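Local coordinates for uncharacterized protein YfeY (Escherichia coli, PDB 2QZB) that is of unknown function, belongs to the DUF1131 family and is probably exported as a lipoprotein, at residues A[134-139]-A[161-166]; A[69-74]-A[83-88]. All coordinates share one frame; numbering follows the deposited sequence.

Contact 1: residues A[134-139]-A[161-166]; sequences SYQFSG and KIIWRR
Ser134 OG lies at the edge of the Arg165 guanidinium, in its plane, 3.5 Å from NH1, while Ile163 CG2 sits over one face of the group, offset toward the rim. A water in the same plane bridges the two, 2.7 Å from Ser134 OG and accepting from Arg165 NH1. The Tyr135 ring also meets its neighbour edge-on: Ile162 CG2 comes near the ring plane, 4.2 Å from CD1, with the two side chains alongside each other. On the face shared by Ser134, Gln136, Lys161 and Ile163, the Gln136 chain runs extended beyond CG (chi2 -167°) across Ile163, whose CD1 touches NE2 at 3.4 Å. Lys161, bent at chi2 and chi3, brings CE to within 3.3 Å of Gln136 OE1. Beneath these side chains two antiparallel strands pair through the backbone, Ser134 exchanging both its N-H and its carbonyl with Ile163, and Gln136 N giving a bond of 2.8 Å to Lys161 O. Tyr135 OH bonds to Thr93 on the other face. Glu124, on the next strand, takes both Gln136 NE2 and Arg165 NH1, so one carboxylate probably offsets the arginine charge and ties three strands together.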
# COMPACT_ATOMS: atom_id res chain seq x y z
N SER A 134 -4.33 -0.78 -5.04
CA SER A 134 -3.22 -1.21 -5.87
C SER A 134 -2.36 -2.13 -5.02
O SER A 134 -2.44 -2.07 -3.79
CB SER A 134 -2.36 -0.01 -6.27
OG SER A 134 -3.10 0.93 -7.03
N TYR A 135 -1.53 -2.95 -5.67
CA TYR A 135 -0.60 -3.84 -4.99
C TYR A 135 0.77 -3.49 -5.53
O TYR A 135 0.93 -3.29 -6.74
CB TYR A 135 -0.91 -5.32 -5.30
CG TYR A 135 -2.37 -5.73 -5.14
CD1 TYR A 135 -3.03 -5.57 -3.94
CD2 TYR A 135 -3.07 -6.29 -6.21
CE1 TYR A 135 -4.37 -5.92 -3.80
CE2 TYR A 135 -4.40 -6.68 -6.07
CZ TYR A 135 -5.04 -6.49 -4.87
OH TYR A 135 -6.34 -6.89 -4.71
N GLN A 136 1.77 -3.41 -4.67
CA GLN A 136 3.14 -3.40 -5.19
C GLN A 136 3.73 -4.79 -5.05
O GLN A 136 3.39 -5.53 -4.11
CB GLN A 136 4.05 -2.36 -4.49
CG GLN A 136 3.59 -0.91 -4.66
CD GLN A 136 4.67 0.13 -4.24
OE1 GLN A 136 5.70 -0.22 -3.65
NE2 GLN A 136 4.41 1.40 -4.56
N PHE A 137 4.62 -5.14 -5.98
CA PHE A 137 5.22 -6.48 -6.03
C PHE A 137 6.71 -6.32 -5.91
O PHE A 137 7.25 -5.31 -6.36
CB PHE A 137 4.86 -7.20 -7.35
CG PHE A 137 3.43 -7.66 -7.40
CD1 PHE A 137 2.42 -6.80 -7.84
CD2 PHE A 137 3.09 -8.92 -6.96
CE1 PHE A 137 1.10 -7.21 -7.86
CE2 PHE A 137 1.79 -9.33 -6.98
CZ PHE A 137 0.78 -8.47 -7.41
N SER A 138 7.39 -7.28 -5.29
CA SER A 138 8.85 -7.31 -5.40
C SER A 138 9.38 -8.71 -5.57
O SER A 138 8.67 -9.69 -5.27
CB SER A 138 9.57 -6.55 -4.27
OG SER A 138 8.93 -6.67 -3.02
N GLY A 139 10.60 -8.82 -6.07
CA GLY A 139 11.18 -10.12 -6.41
C GLY A 139 12.51 -9.85 -7.08
O GLY A 139 12.97 -8.70 -7.06
N LYS A 161 3.45 -4.68 -0.81
CA LYS A 161 2.67 -3.60 -0.21
C LYS A 161 1.27 -3.57 -0.81
O LYS A 161 1.08 -3.90 -1.99
CB LYS A 161 3.43 -2.30 -0.47
CG LYS A 161 2.85 -1.07 0.10
CD LYS A 161 4.00 -0.20 0.55
CE LYS A 161 4.63 0.51 -0.60
NZ LYS A 161 5.63 1.50 -0.09
N ILE A 162 0.28 -3.19 -0.00
CA ILE A 162 -1.05 -2.93 -0.51
C ILE A 162 -1.30 -1.41 -0.33
O ILE A 162 -1.08 -0.86 0.77
CB ILE A 162 -2.15 -3.79 0.22
CG1 ILE A 162 -1.83 -5.30 0.11
CG2 ILE A 162 -3.55 -3.49 -0.37
CD1 ILE A 162 -2.69 -6.16 0.93
N ILE A 163 -1.75 -0.75 -1.39
CA ILE A 163 -1.94 0.71 -1.35
C ILE A 163 -3.39 1.08 -1.57
O ILE A 163 -4.02 0.63 -2.54
CB ILE A 163 -1.06 1.39 -2.42
CG1 ILE A 163 0.39 0.92 -2.25
CG2 ILE A 163 -1.20 2.93 -2.36
CD1 ILE A 163 1.21 1.25 -3.43
N TRP A 164 -3.93 1.88 -0.66
CA TRP A 164 -5.25 2.45 -0.85
C TRP A 164 -5.09 3.94 -1.19
O TRP A 164 -4.27 4.63 -0.55
CB TRP A 164 -6.09 2.31 0.43
CG TRP A 164 -7.41 3.06 0.34
CD1 TRP A 164 -8.58 2.58 -0.17
CD2 TRP A 164 -7.68 4.42 0.77
NE1 TRP A 164 -9.57 3.55 -0.08
CE2 TRP A 164 -9.04 4.68 0.50
CE3 TRP A 164 -6.90 5.43 1.37
CZ2 TRP A 164 -9.65 5.92 0.80
CZ3 TRP A 164 -7.50 6.65 1.66
CH2 TRP A 164 -8.86 6.89 1.38
N ARG A 165 -5.87 4.45 -2.16
CA ARG A 165 -5.84 5.91 -2.48
C ARG A 165 -7.25 6.48 -2.58
O ARG A 165 -8.11 5.84 -3.18
CB ARG A 165 -5.09 6.20 -3.78
CG ARG A 165 -3.55 5.97 -3.79
CD ARG A 165 -3.04 6.15 -5.18
NE ARG A 165 -1.57 6.12 -5.36
CZ ARG A 165 -0.90 5.04 -5.76
NH1 ARG A 165 -1.56 3.92 -5.97
NH2 ARG A 165 0.41 5.07 -5.93
N ARG A 166 -7.52 7.67 -2.02
CA ARG A 166 -8.91 8.22 -2.02
C ARG A 166 -9.41 8.49 -3.45
O ARG A 166 -8.58 8.65 -4.36
CB ARG A 166 -9.03 9.50 -1.19
CG ARG A 166 -8.26 10.72 -1.71
CD ARG A 166 -8.94 12.04 -1.25
NE ARG A 166 -9.28 11.98 0.18
CZ ARG A 166 -8.82 12.81 1.13
NH1 ARG A 166 -8.02 13.82 0.82
NH2 ARG A 166 -9.19 12.63 2.39
O HOH W 1 -4.41 2.64 -5.36

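Contact 2: residues A[69-74]-A[83-88]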
# COMPACT_ATOMS: atom_id res chain seq x y z
N ALA A 69 4.22 -0.81 9.81
CA ALA A 69 3.02 -1.58 9.40
C ALA A 69 2.18 -0.84 8.34
O ALA A 69 1.52 -1.49 7.50
CB ALA A 69 2.14 -1.89 10.60
N MET A 70 2.15 0.50 8.41
CA MET A 70 1.39 1.36 7.45
C MET A 70 2.04 2.72 7.45
O MET A 70 2.51 3.20 8.50
CB MET A 70 -0.06 1.70 7.88
CG MET A 70 -1.03 0.59 8.24
SD MET A 70 -2.72 1.20 8.65
CE MET A 70 -3.16 -0.21 9.63
N VAL A 71 1.97 3.36 6.29
CA VAL A 71 2.30 4.78 6.11
C VAL A 71 1.02 5.49 5.72
O VAL A 71 0.39 5.11 4.74
CB VAL A 71 3.32 5.01 4.98
CG1 VAL A 71 3.71 6.53 4.91
CG2 VAL A 71 4.59 4.12 5.15
N ILE A 72 0.64 6.51 6.49
CA ILE A 72 -0.55 7.25 6.23
C ILE A 72 -0.17 8.65 5.74
O ILE A 72 0.64 9.37 6.37
CB ILE A 72 -1.39 7.35 7.51
CG1 ILE A 72 -1.71 5.96 8.06
CG2 ILE A 72 -2.64 8.15 7.24
CD1 ILE A 72 -2.37 5.97 9.47
N ASN A 73 -0.74 9.02 4.60
CA ASN A 73 -0.51 10.33 3.96
C ASN A 73 -1.82 11.04 3.80
O ASN A 73 -2.89 10.43 3.84
CB ASN A 73 0.19 10.17 2.59
CG ASN A 73 1.69 9.96 2.71
OD1 ASN A 73 2.41 10.89 3.06
ND2 ASN A 73 2.17 8.77 2.39
N GLY A 74 -1.76 12.37 3.64
CA GLY A 74 -2.98 13.17 3.57
C GLY A 74 -2.72 14.63 3.17
O GLY A 74 -1.99 14.89 2.21
N ASP A 83 -0.36 3.17 2.68
CA ASP A 83 0.38 2.00 2.22
C ASP A 83 0.43 0.96 3.35
O ASP A 83 0.79 1.30 4.48
CB ASP A 83 1.79 2.40 1.84
CG ASP A 83 1.82 3.47 0.74
OD1 ASP A 83 2.80 3.50 -0.02
OD2 ASP A 83 0.87 4.28 0.64
N VAL A 84 0.05 -0.28 3.07
CA VAL A 84 -0.04 -1.30 4.11
C VAL A 84 1.10 -2.26 3.88
O VAL A 84 1.30 -2.77 2.77
CB VAL A 84 -1.40 -2.03 4.13
CG1 VAL A 84 -1.45 -3.12 5.26
CG2 VAL A 84 -2.54 -1.04 4.37
N LEU A 85 1.89 -2.48 4.91
CA LEU A 85 2.98 -3.45 4.83
C LEU A 85 2.81 -4.59 5.84
O LEU A 85 3.60 -5.53 5.86
CB LEU A 85 4.31 -2.75 5.05
CG LEU A 85 4.64 -1.57 4.11
CD1 LEU A 85 4.09 -0.22 4.56
CD2 LEU A 85 6.10 -1.45 4.06
N ASP A 86 1.81 -4.46 6.70
CA ASP A 86 1.48 -5.43 7.74
C ASP A 86 0.85 -6.65 7.08
O ASP A 86 -0.24 -6.55 6.45
CB ASP A 86 0.48 -4.81 8.70
CG ASP A 86 0.20 -5.67 9.93
OD1 ASP A 86 0.57 -6.88 9.99
OD2 ASP A 86 -0.42 -5.12 10.86
N SER A 87 1.53 -7.80 7.23
CA SER A 87 1.09 -9.00 6.53
C SER A 87 -0.24 -9.49 7.09
O SER A 87 -0.96 -10.20 6.42
CB SER A 87 2.17 -10.10 6.60
OG SER A 87 2.40 -10.44 7.96
N ASP A 88 -0.56 -9.08 8.32
CA ASP A 88 -1.83 -9.38 8.94
C ASP A 88 -3.05 -8.60 8.43
O ASP A 88 -4.18 -8.88 8.85
CB ASP A 88 -1.75 -9.19 10.46
CG ASP A 88 -0.66 -10.05 11.10
OD1 ASP A 88 0.06 -9.52 11.99
OD2 ASP A 88 -0.53 -11.23 10.68
O HOH W 2 1.01 6.45 2.27
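Ala69 and Asp86 meet through their CB atoms, 3.9 Å apart, where strand 67-73 passes the turn that follows strand 81-84. From there the Asp86 side chain can be followed outward. Its CB also rests 3.7 Å from Ala69 O; CG stands anti to the backbone N (chi1 -172°), which carries the carboxylate past the alanine methyl, with OD2 4.1 Å from Ala69 CB. OD2 then bonds to Tyr43 OH. OD1 is held by Lys64 in a salt bridge and accepts from Asp88 N, two residues on, at 3.0 Å, an Asx turn; the N-H arrives from above the carboxylate plane. With three partners on its two oxygens, this buried carboxylate is fixed in rotation, and the lysine would be expected to keep it ionised.

The frame is a beta hairpin, strands 67-73 and 81-84; on the side where strand 67-73 pairs with strand 55-64, Ala69 and Met70 both face Val62 in a classic beta bulge. Ala69 O takes Leu85 N at 2.8 Å, from above the carbonyl plane, and a weak bond from Asp86 N. Further along, Val71 and Asp83 form an antiparallel hydrogen-bonded pair. Met70 CG, on the opposite face, reaches Val84 CG2, and its CB lies 3.5 Å from Asp83 O. A water donates to Val71 O and Asp83 OD2 and accepts from Asn73 ND2 at 2.6 Å; Asp83 OD2 is also in a salt bridge with Arg81.

How the contacts relate
Contact 2 comes first along the chain and is complete before contact 1 begins, yet the two sit side by side in one eight-stranded antiparallel sheet, their centres about 10 Å apart. Strands 81-84 and 158-165 are neighbours there, so the strand parts of 83-88 and 161-166 meet at the seam between the contacts. Val84 N and Ile162 O, 2.6 Å apart, are a probable hydrogen bond across it, and Lys161 packs on Leu85 and makes a long, weak ion pair with Asp83. The C-terminal strand thus joins the hairpin of contact 2 to strand 133-138 and those beyond it, so early and late parts of the chain share one continuous sheet.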